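Local coordinates for protein gamma-glutamyltranspeptidase (Streptomyces lincolnensis, PDB 6J3A) that probably cleaves or transfers gamma-glutamyl or similar amide-linked groups, as an LmbA-like member of the gamma-glutamyltranspeptidase family of Ntn hydrolases, at residues A85-A88 with H89-L93; G457-L460 with Q461-W464; D507-Q510 with L511-F514; R520-R524 with G525-L529. All blocks are in the same frame, centred on the assembly; numbering follows the deposited sequence.

Contact 1: A85-A88 with H89-L93; sequences ATVA and HYKGL
T86 caps the start of helix 87-92 by turning its hydroxyl back onto H89, three residues on. The capping bond runs from H89 N to T86 OG1, 2.9 Å long and close to straight (162°). It depends on T86 holding OG1 between its own backbone N and carbonyl carbon (chi1 64°); from there T86 OG1 also lies 3.2 Å from H89 CB, the two side chains crossing at about a right angle. Backbone bonds carry the turn onward: Y90 N to T86 O, K91 N to V87 O at 2.9 Å, and G92 N to A88 O. The phenol end of Y90 leaves the helix and hydrogen-bonds with L104 O.

The apolar part is smaller. Y90 CE1 stands 4.0 Å from A85 CB and 3.8 Å from A85 CA. V87 and K91 run side by side, V87 CG1 4.1 Å from K91 CG.

With a valine at T86, the amide of H89 would probably lose its acceptor and the first helical turn would be less firmly fixed. The chemistry is that of an N-cap: one hydroxyl satisfies an amide that has no earlier helical carbonyl to use.

Contact 2: G457-L460 with Q461-W464; sequences GTRL and QMTW
A short 3-10 segment, residues 459-462, forms a buried turn in the long loop between strands 454-455 and 486-490, and both its ends are held by side chains gripping carbonyls. At the start, Q461 reaches back alongside T458, and its NE2 gives a 3.0 Å hydrogen bond to T458 O, approaching tilted from the carbonyl plane. Q461 CG sits between the backbone N and the carbonyl carbon (chi1 84°), which turns the extended chain back beside T458. The backbone N of Q461 adds a weak bond to the same oxygen. A water closes the ring, 2.6 Å from T458 OG1 and accepting from Q461 NE2 at 2.7 Å, while OE1 at the far corner of the amide takes a bond from Y548 N.

At the other end L460 O is gripped twice by T463. The hydroxyl T463 OG1 donates to L460 O at 2.6 Å, in the carbonyl plane, and T463 N reaches L460 O at 3.1 Å from well above that plane, so the two donors occupy different sectors round one oxygen. Between these ends M462 N bonds to R459 O at 3.1 Å.

R459 and M462 lie side by side, and M462 CE meets the guanidinium at its edge, 3.4 Å from R459 NH1. The same guanidinium forms a salt bridge with E60 and a hydrogen bond with S439. The successive i to i+3 backbone bonds, from M462 N to R459 O and T463 N to L460 O, are the signature of a 3-10 turn.

Contact 3: D507-Q510 with L511-F514; sequences DQWQ and LHFF
H512 lays its imidazole over the carbonyl of Q508, one turn earlier in the helix, with Q508 O standing 2.9 Å above the H512 ring plane and over its centre. The first torsion does this: with CG anti to the carbonyl carbon (chi1 -46°), the ring folds back along the helix. Q508 O also accepts the helical bond from H512 N at 3.0 Å. W538 stacks on the same imidazole.

All of this lies on helix 506-519, packed against helix 280-288 and strands 493-499 and 268-272, in the layered alpha-beta architecture of Ntn hydrolases. The i to i+4 bonding continues with F513 N to W509 O at 2.9 Å and F514 N to Q510 O at 2.8 Å. F513 swings away from the helix with CG anti to its backbone N (chi1 168°), leaving F513 CB 3.4 Å from W509 O and the edge of its ring toward Q510 O. Its ring meets F498, whereas F514 sets its own ring edge-to-face with W268. L511 rests CB 3.5 Å from Q508 O. The D507 carboxylate forms a salt bridge with K272 and a hydrogen bond with T484; W509 NE1 bonds to E586.

Contact 4: R520-R524 with G525-L529; sequences RARVR and GGLDL
The guanidinium of R522 carries L527 on one face: L527 CD2 sits 3.4 Å above the plane, offset toward the rim, the two side chains pointing the same way. R520 uses its guanidinium edge instead. R520 NE gives D528 OD2 a nearly straight hydrogen bond (2.7 Å, 169°), part of a salt bridge; the oxygen lies in the guanidinium plane, yet is itself met from above the carboxylate plane, the two planes being 44° apart. R520 NH2 adds a weak bond to the same oxygen, and NH1 hydrogen-bonds Y296 OH.

D528 holds CG anti to its own N (chi1 -174°), which sends the carboxylate across to V523, where V523 CG2 is 3.4 Å from D528 OD1. That oxygen caps the start of helix 529-534 through a weak bond from G531 N. Between the arms lies a type I' turn, V523 to G526, closed by V523 N to G526 O (2.8 Å) and G526 N to V523 O (3.0 Å). At its corner R524 extends to E146 of the second subunit.

An asparagine in place of D528 would probably leave the R520 guanidinium without its countercharge. One carboxylate thus joins two jobs: OD2 answers the arginine left at the end of helix 506-519, and OD1, weakly, an amide in the first turn of the next helix.

In the fold
Along the chain the four contacts come in series, from 1 to 4. Contacts 1 and 2 form one neighbourhood, their centres about 13 Å apart: helix 87-92 touches segment 461-464 through V87 CG2 and W464 O, 3.8 Å apart, and Y90 OH packs on L460 CD1 of the 3-10 turn. Contacts 3 and 4 form the other, about 17 Å between centres and joined by helix 506-519, which carries contact 3 and runs out into the turn of contact 4; F513 CE1 also packs on L529 O. Contacts 1 and 4 lie on opposite sides of the chain's centre, about 52 Å between centres. Contacts 2 and 3 are both buried, whereas contact 4 reaches the second subunit, so this helix-to-helix connection takes part in the dimer.

Contact 1: A85-A88 with H89-L93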
loop_
_atom_site.group_PDB
_atom_site.type_symbol
_atom_site.label_atom_id
_atom_site.label_comp_id
_atom_site.label_asym_id
_atom_site.label_seq_id
_atom_site.Cartn_x
_atom_site.Cartn_y
_atom_site.Cartn_z
ATOM N N ALA A 85 33.412 10.319 -28.765
ATOM C CA ALA A 85 32.114 9.890 -29.271
ATOM C C ALA A 85 31.570 10.907 -30.242
ATOM O O ALA A 85 30.646 11.649 -29.913
ATOM C CB ALA A 85 31.143 9.680 -28.123
ATOM N N THR A 86 32.144 10.935 -31.441
ATOM C CA THR A 86 31.768 11.923 -32.447
ATOM C C THR A 86 30.794 11.327 -33.448
ATOM O O THR A 86 30.742 10.111 -33.633
ATOM C CB THR A 86 32.999 12.480 -33.181
ATOM O OG1 THR A 86 33.647 11.432 -33.910
ATOM C CG2 THR A 86 33.989 13.098 -32.183
ATOM N N VAL A 87 30.010 12.194 -34.082
ATOM C CA VAL A 87 29.179 11.784 -35.209
ATOM C C VAL A 87 30.050 11.155 -36.288
ATOM O O VAL A 87 29.649 10.174 -36.908
ATOM C CB VAL A 87 28.391 12.964 -35.816
ATOM C CG1 VAL A 87 27.767 12.594 -37.166
ATOM C CG2 VAL A 87 27.301 13.415 -34.851
ATOM N N ALA A 88 31.230 11.725 -36.512
ATOM C CA ALA A 88 32.145 11.226 -37.545
ATOM C C ALA A 88 32.560 9.781 -37.262
ATOM O O ALA A 88 32.428 8.898 -38.113
ATOM C CB ALA A 88 33.373 12.124 -37.642
ATOM N N HIS A 89 33.040 9.557 -36.048
ATOM C CA HIS A 89 33.486 8.235 -35.631
ATOM C C HIS A 89 32.409 7.141 -35.726
ATOM O O HIS A 89 32.693 6.018 -36.137
ATOM C CB HIS A 89 34.019 8.292 -34.211
ATOM C CG HIS A 89 34.577 6.993 -33.750
ATOM N ND1 HIS A 89 33.794 6.020 -33.170
ATOM C CD2 HIS A 89 35.828 6.483 -33.825
ATOM C CE1 HIS A 89 34.547 4.977 -32.880
ATOM N NE2 HIS A 89 35.783 5.231 -33.268
ATOM N N TYR A 90 31.189 7.476 -35.335
ATOM C CA TYR A 90 30.063 6.529 -35.374
ATOM C C TYR A 90 29.647 6.270 -36.827
ATOM O O TYR A 90 29.435 5.124 -37.234
ATOM C CB TYR A 90 28.877 7.055 -34.534
ATOM C CG TYR A 90 29.018 6.827 -33.031
ATOM C CD1 TYR A 90 30.181 7.203 -32.348
ATOM C CD2 TYR A 90 27.985 6.237 -32.287
ATOM C CE1 TYR A 90 30.314 6.988 -30.986
ATOM C CE2 TYR A 90 28.115 6.020 -30.918
ATOM C CZ TYR A 90 29.283 6.398 -30.274
ATOM O OH TYR A 90 29.451 6.196 -28.922
ATOM N N LYS A 91 29.545 7.345 -37.600
ATOM C CA LYS A 91 29.358 7.257 -39.047
ATOM C C LYS A 91 30.428 6.386 -39.705
ATOM O O LYS A 91 30.124 5.612 -40.626
ATOM C CB LYS A 91 29.387 8.650 -39.691
ATOM C CG LYS A 91 28.067 9.409 -39.671
ATOM C CD LYS A 91 26.983 8.602 -40.363
ATOM C CE LYS A 91 26.039 9.466 -41.168
ATOM N NZ LYS A 91 24.928 8.628 -41.693
ATOM N N GLY A 92 31.668 6.506 -39.223
ATOM C CA GLY A 92 32.782 5.678 -39.710
ATOM C C GLY A 92 32.588 4.176 -39.513
ATOM O O GLY A 92 33.161 3.368 -40.245
ATOM N N LEU A 93 31.765 3.806 -38.536
ATOM C CA LEU A 93 31.376 2.424 -38.319
ATOM C C LEU A 93 30.144 1.998 -39.124
ATOM O O LEU A 93 29.574 0.943 -38.855
ATOM C CB LEU A 93 31.124 2.214 -36.837
ATOM C CG LEU A 93 32.317 2.554 -35.943
ATOM C CD1 LEU A 93 31.843 2.701 -34.507
ATOM C CD2 LEU A 93 33.392 1.485 -36.053
#

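Contact 2: G457-L460 with Q461-W464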
loop_
_atom_site.group_PDB
_atom_site.type_symbol
_atom_site.label_atom_id
_atom_site.label_comp_id
_atom_site.label_asym_id
_atom_site.label_seq_id
_atom_site.Cartn_x
_atom_site.Cartn_y
_atom_site.Cartn_z
ATOM N N GLY A 457 25.235 1.792 -19.362
ATOM C CA GLY A 457 23.982 2.345 -19.858
ATOM C C GLY A 457 23.908 2.401 -21.367
ATOM O O GLY A 457 24.794 1.905 -22.054
ATOM N N THR A 458 22.833 2.997 -21.874
ATOM C CA THR A 458 22.591 3.101 -23.313
ATOM C C THR A 458 21.910 4.417 -23.713
ATOM O O THR A 458 21.127 4.446 -24.674
ATOM C CB THR A 458 21.697 1.946 -23.789
ATOM O OG1 THR A 458 20.466 1.963 -23.054
ATOM C CG2 THR A 458 22.400 0.591 -23.609
ATOM N N ARG A 459 22.212 5.505 -23.001
ATOM C CA ARG A 459 21.450 6.755 -23.181
ATOM C C ARG A 459 21.857 7.551 -24.418
ATOM O O ARG A 459 21.044 8.305 -24.954
ATOM C CB ARG A 459 21.517 7.636 -21.934
ATOM C CG ARG A 459 20.431 8.715 -21.816
ATOM C CD ARG A 459 19.013 8.175 -21.696
ATOM N NE ARG A 459 18.876 7.257 -20.569
ATOM C CZ ARG A 459 17.760 6.638 -20.205
ATOM N NH1 ARG A 459 16.628 6.817 -20.876
ATOM N NH2 ARG A 459 17.782 5.815 -19.159
ATOM N N LEU A 460 23.085 7.364 -24.900
ATOM C CA LEU A 460 23.507 7.993 -26.169
ATOM C C LEU A 460 22.648 7.588 -27.364
ATOM O O LEU A 460 22.690 8.244 -28.401
ATOM C CB LEU A 460 24.985 7.724 -26.475
ATOM C CG LEU A 460 25.972 8.193 -25.404
ATOM C CD1 LEU A 460 27.404 7.891 -25.803
ATOM C CD2 LEU A 460 25.829 9.679 -25.147
ATOM N N GLN A 461 21.852 6.533 -27.214
ATOM C CA GLN A 461 20.898 6.134 -28.247
ATOM C C GLN A 461 19.911 7.215 -28.654
ATOM O O GLN A 461 19.353 7.156 -29.744
ATOM C CB GLN A 461 20.158 4.856 -27.848
ATOM C CG GLN A 461 18.955 5.029 -26.945
ATOM C CD GLN A 461 18.298 3.701 -26.664
ATOM O OE1 GLN A 461 17.498 3.209 -27.466
ATOM N NE2 GLN A 461 18.645 3.097 -25.533
ATOM N N MET A 462 19.696 8.184 -27.769
ATOM C CA MET A 462 18.740 9.259 -27.984
ATOM C C MET A 462 19.280 10.462 -28.759
ATOM O O MET A 462 18.500 11.309 -29.196
ATOM C CB MET A 462 18.199 9.701 -26.627
ATOM C CG MET A 462 17.681 8.533 -25.791
ATOM S SD MET A 462 16.530 9.020 -24.502
ATOM C CE MET A 462 15.854 7.424 -24.100
ATOM N N THR A 463 20.594 10.527 -28.949
ATOM C CA THR A 463 21.213 11.552 -29.788
ATOM C C THR A 463 21.031 11.213 -31.261
ATOM O O THR A 463 20.538 10.141 -31.614
ATOM C CB THR A 463 22.720 11.641 -29.532
ATOM O OG1 THR A 463 23.319 10.378 -29.838
ATOM C CG2 THR A 463 23.009 12.002 -28.093
ATOM N N TRP A 464 21.452 12.139 -32.111
ATOM C CA TRP A 464 21.440 11.938 -33.553
ATOM C C TRP A 464 22.841 11.883 -34.148
ATOM O O TRP A 464 23.709 12.684 -33.781
ATOM C CB TRP A 464 20.691 13.078 -34.213
ATOM C CG TRP A 464 19.233 13.106 -33.928
ATOM C CD1 TRP A 464 18.547 14.100 -33.299
ATOM C CD2 TRP A 464 18.269 12.108 -34.286
ATOM N NE1 TRP A 464 17.211 13.791 -33.245
ATOM C CE2 TRP A 464 17.008 12.574 -33.843
ATOM C CE3 TRP A 464 18.344 10.874 -34.948
ATOM C CZ2 TRP A 464 15.821 11.844 -34.035
ATOM C CZ3 TRP A 464 17.158 10.147 -35.143
ATOM C CH2 TRP A 464 15.916 10.640 -34.680
HETATM O O HOH W 1 18.900 0.581 -24.555
#

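Contact 3: D507-Q510 with L511-F514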
loop_
_atom_site.group_PDB
_atom_site.type_symbol
_atom_site.label_atom_id
_atom_site.label_comp_id
_atom_site.label_asym_id
_atom_site.label_seq_id
_atom_site.Cartn_x
_atom_site.Cartn_y
_atom_site.Cartn_z
ATOM N N ASP A 507 6.333 12.626 -19.561
ATOM C CA ASP A 507 5.719 13.952 -19.441
ATOM C C ASP A 507 4.413 14.121 -20.230
ATOM O O ASP A 507 3.945 15.249 -20.403
ATOM C CB ASP A 507 6.705 15.063 -19.834
ATOM C CG ASP A 507 7.580 15.521 -18.680
ATOM O OD1 ASP A 507 7.191 15.385 -17.498
ATOM O OD2 ASP A 507 8.672 16.049 -18.980
ATOM N N GLN A 508 3.838 13.027 -20.721
ATOM C CA GLN A 508 2.440 13.031 -21.149
ATOM C C GLN A 508 1.599 12.610 -19.944
ATOM O O GLN A 508 0.659 13.297 -19.513
ATOM C CB GLN A 508 2.215 12.070 -22.318
ATOM C CG GLN A 508 3.155 12.264 -23.499
ATOM C CD GLN A 508 2.724 11.453 -24.714
ATOM O OE1 GLN A 508 1.580 11.570 -25.176
ATOM N NE2 GLN A 508 3.632 10.620 -25.239
ATOM N N TRP A 509 1.973 11.471 -19.389
ATOM C CA TRP A 509 1.268 10.902 -18.259
ATOM C C TRP A 509 1.277 11.851 -17.070
ATOM O O TRP A 509 0.250 12.037 -16.423
ATOM C CB TRP A 509 1.894 9.558 -17.880
ATOM C CG TRP A 509 1.596 8.430 -18.840
ATOM C CD1 TRP A 509 0.532 8.315 -19.708
ATOM C CD2 TRP A 509 2.352 7.228 -18.978
ATOM N NE1 TRP A 509 0.610 7.125 -20.401
ATOM C CE2 TRP A 509 1.709 6.434 -19.962
ATOM C CE3 TRP A 509 3.525 6.743 -18.368
ATOM C CZ2 TRP A 509 2.203 5.191 -20.353
ATOM C CZ3 TRP A 509 4.005 5.505 -18.743
ATOM C CH2 TRP A 509 3.350 4.743 -19.735
ATOM N N GLN A 510 2.431 12.458 -16.813
ATOM C CA GLN A 510 2.561 13.433 -15.736
ATOM C C GLN A 510 1.706 14.671 -15.964
ATOM O O GLN A 510 1.109 15.177 -15.014
ATOM C CB GLN A 510 4.017 13.854 -15.536
ATOM C CG GLN A 510 4.810 12.892 -14.691
ATOM C CD GLN A 510 6.286 13.216 -14.676
ATOM O OE1 GLN A 510 7.013 12.948 -15.650
ATOM N NE2 GLN A 510 6.750 13.789 -13.564
ATOM N N LEU A 511 1.661 15.170 -17.203
ATOM C CA LEU A 511 0.780 16.294 -17.522
ATOM C C LEU A 511 -0.669 15.944 -17.203
ATOM O O LEU A 511 -1.369 16.737 -16.580
ATOM C CB LEU A 511 0.873 16.731 -18.985
ATOM C CG LEU A 511 -0.069 17.935 -19.217
ATOM C CD1 LEU A 511 0.671 19.245 -19.028
ATOM C CD2 LEU A 511 -0.778 17.876 -20.557
ATOM N N HIS A 512 -1.110 14.762 -17.622
ATOM C CA HIS A 512 -2.500 14.359 -17.368
ATOM C C HIS A 512 -2.734 14.276 -15.855
ATOM O O HIS A 512 -3.703 14.842 -15.328
ATOM C CB HIS A 512 -2.854 13.041 -18.075
ATOM C CG HIS A 512 -2.391 12.980 -19.499
ATOM N ND1 HIS A 512 -2.250 14.106 -20.275
ATOM C CD2 HIS A 512 -2.010 11.940 -20.275
ATOM C CE1 HIS A 512 -1.810 13.759 -21.471
ATOM N NE2 HIS A 512 -1.657 12.449 -21.497
ATOM N N PHE A 513 -1.811 13.619 -15.163
ATOM C CA PHE A 513 -1.858 13.502 -13.704
ATOM C C PHE A 513 -1.932 14.850 -12.991
ATOM O O PHE A 513 -2.860 15.088 -12.217
ATOM C CB PHE A 513 -0.624 12.751 -13.230
ATOM C CG PHE A 513 -0.402 12.810 -11.758
ATOM C CD1 PHE A 513 -1.201 12.080 -10.903
ATOM C CD2 PHE A 513 0.620 13.580 -11.229
ATOM C CE1 PHE A 513 -0.988 12.117 -9.535
ATOM C CE2 PHE A 513 0.840 13.622 -9.866
ATOM C CZ PHE A 513 0.036 12.888 -9.017
ATOM N N PHE A 514 -0.954 15.714 -13.255
ATOM C CA PHE A 514 -0.878 17.023 -12.605
ATOM C C PHE A 514 -2.125 17.869 -12.816
ATOM O O PHE A 514 -2.586 18.517 -11.878
ATOM C CB PHE A 514 0.332 17.810 -13.083
ATOM C CG PHE A 514 0.328 19.249 -12.639
ATOM C CD1 PHE A 514 0.889 19.613 -11.418
ATOM C CD2 PHE A 514 -0.235 20.237 -13.445
ATOM C CE1 PHE A 514 0.894 20.932 -11.013
ATOM C CE2 PHE A 514 -0.238 21.557 -13.043
ATOM C CZ PHE A 514 0.327 21.907 -11.825
#

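Contact 4: R520-R524 with G525-L529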
loop_
_atom_site.group_PDB
_atom_site.type_symbol
_atom_site.label_atom_id
_atom_site.label_comp_id
_atom_site.label_asym_id
_atom_site.label_seq_id
_atom_site.Cartn_x
_atom_site.Cartn_y
_atom_site.Cartn_z
ATOM N N ARG A 520 -9.349 17.959 -10.028
ATOM C CA ARG A 520 -10.230 17.052 -9.283
ATOM C C ARG A 520 -10.548 17.593 -7.894
ATOM O O ARG A 520 -9.721 18.248 -7.258
ATOM C CB ARG A 520 -9.617 15.649 -9.171
ATOM C CG ARG A 520 -9.595 14.869 -10.479
ATOM C CD ARG A 520 -8.804 13.580 -10.328
ATOM N NE ARG A 520 -9.579 12.562 -9.617
ATOM C CZ ARG A 520 -10.380 11.658 -10.187
ATOM N NH1 ARG A 520 -10.535 11.594 -11.516
ATOM N NH2 ARG A 520 -11.035 10.792 -9.414
ATOM N N ALA A 521 -11.759 17.310 -7.430
ATOM C CA ALA A 521 -12.177 17.658 -6.079
ATOM C C ALA A 521 -11.341 16.900 -5.065
ATOM O O ALA A 521 -11.080 15.709 -5.238
ATOM C CB ALA A 521 -13.639 17.319 -5.882
ATOM N N ARG A 522 -10.938 17.595 -4.007
ATOM C CA ARG A 522 -10.141 16.993 -2.934
ATOM C C ARG A 522 -10.894 15.821 -2.310
ATOM O O ARG A 522 -12.125 15.746 -2.358
ATOM C CB ARG A 522 -9.811 17.939 -1.761
ATOM C CG ARG A 522 -9.734 19.438 -1.965
ATOM C CD ARG A 522 -8.350 19.945 -2.314
ATOM N NE ARG A 522 -8.228 20.208 -3.753
ATOM C CZ ARG A 522 -7.371 21.061 -4.316
ATOM N NH1 ARG A 522 -6.517 21.766 -3.574
ATOM N NH2 ARG A 522 -7.359 21.200 -5.644
ATOM N N VAL A 523 -10.120 14.944 -1.686
ATOM C CA VAL A 523 -10.619 13.752 -1.024
ATOM C C VAL A 523 -10.000 13.782 0.365
ATOM O O VAL A 523 -8.787 13.991 0.500
ATOM C CB VAL A 523 -10.211 12.492 -1.805
ATOM C CG1 VAL A 523 -10.512 11.215 -1.021
ATOM C CG2 VAL A 523 -10.915 12.478 -3.166
ATOM N N ARG A 524 -10.842 13.620 1.386
ATOM C CA ARG A 524 -10.422 13.738 2.790
ATOM C C ARG A 524 -9.684 15.040 3.061
ATOM O O ARG A 524 -8.612 15.042 3.674
ATOM C CB ARG A 524 -9.564 12.539 3.216
ATOM C CG ARG A 524 -10.364 11.262 3.276
ATOM C CD ARG A 524 -9.515 10.057 3.624
ATOM N NE ARG A 524 -10.324 8.840 3.580
ATOM C CZ ARG A 524 -9.844 7.599 3.563
ATOM N NH1 ARG A 524 -8.523 7.368 3.579
ATOM N NH2 ARG A 524 -10.698 6.573 3.520
ATOM N N GLY A 525 -10.256 16.145 2.585
ATOM C CA GLY A 525 -9.635 17.472 2.714
ATOM C C GLY A 525 -8.201 17.609 2.205
ATOM O O GLY A 525 -7.474 18.478 2.667
ATOM N N GLY A 526 -7.801 16.753 1.259
ATOM C CA GLY A 526 -6.451 16.753 0.679
ATOM C C GLY A 526 -6.504 16.481 -0.818
ATOM O O GLY A 526 -7.515 16.002 -1.338
ATOM N N LEU A 527 -5.410 16.769 -1.511
ATOM C CA LEU A 527 -5.327 16.548 -2.956
ATOM C C LEU A 527 -5.666 15.108 -3.302
ATOM O O LEU A 527 -5.198 14.188 -2.632
ATOM C CB LEU A 527 -3.920 16.859 -3.481
ATOM C CG LEU A 527 -3.473 18.312 -3.347
ATOM C CD1 LEU A 527 -1.988 18.474 -3.628
ATOM C CD2 LEU A 527 -4.281 19.198 -4.274
ATOM N N ASP A 528 -6.462 14.921 -4.354
ATOM C CA ASP A 528 -6.917 13.600 -4.779
ATOM C C ASP A 528 -5.808 12.906 -5.606
ATOM O O ASP A 528 -5.966 12.637 -6.811
ATOM C CB ASP A 528 -8.219 13.744 -5.572
ATOM C CG ASP A 528 -8.847 12.406 -5.939
ATOM O OD1 ASP A 528 -8.518 11.381 -5.299
ATOM O OD2 ASP A 528 -9.679 12.381 -6.879
ATOM N N LEU A 529 -4.693 12.613 -4.936
ATOM C CA LEU A 529 -3.525 12.025 -5.575
ATOM C C LEU A 529 -3.861 10.681 -6.216
ATOM O O LEU A 529 -3.668 10.509 -7.420
ATOM C CB LEU A 529 -2.379 11.829 -4.567
ATOM C CG LEU A 529 -1.807 13.055 -3.836
ATOM C CD1 LEU A 529 -0.640 12.654 -2.934
ATOM C CD2 LEU A 529 -1.359 14.148 -4.809
HETATM O O HOH W 2 -12.533 16.601 0.745
#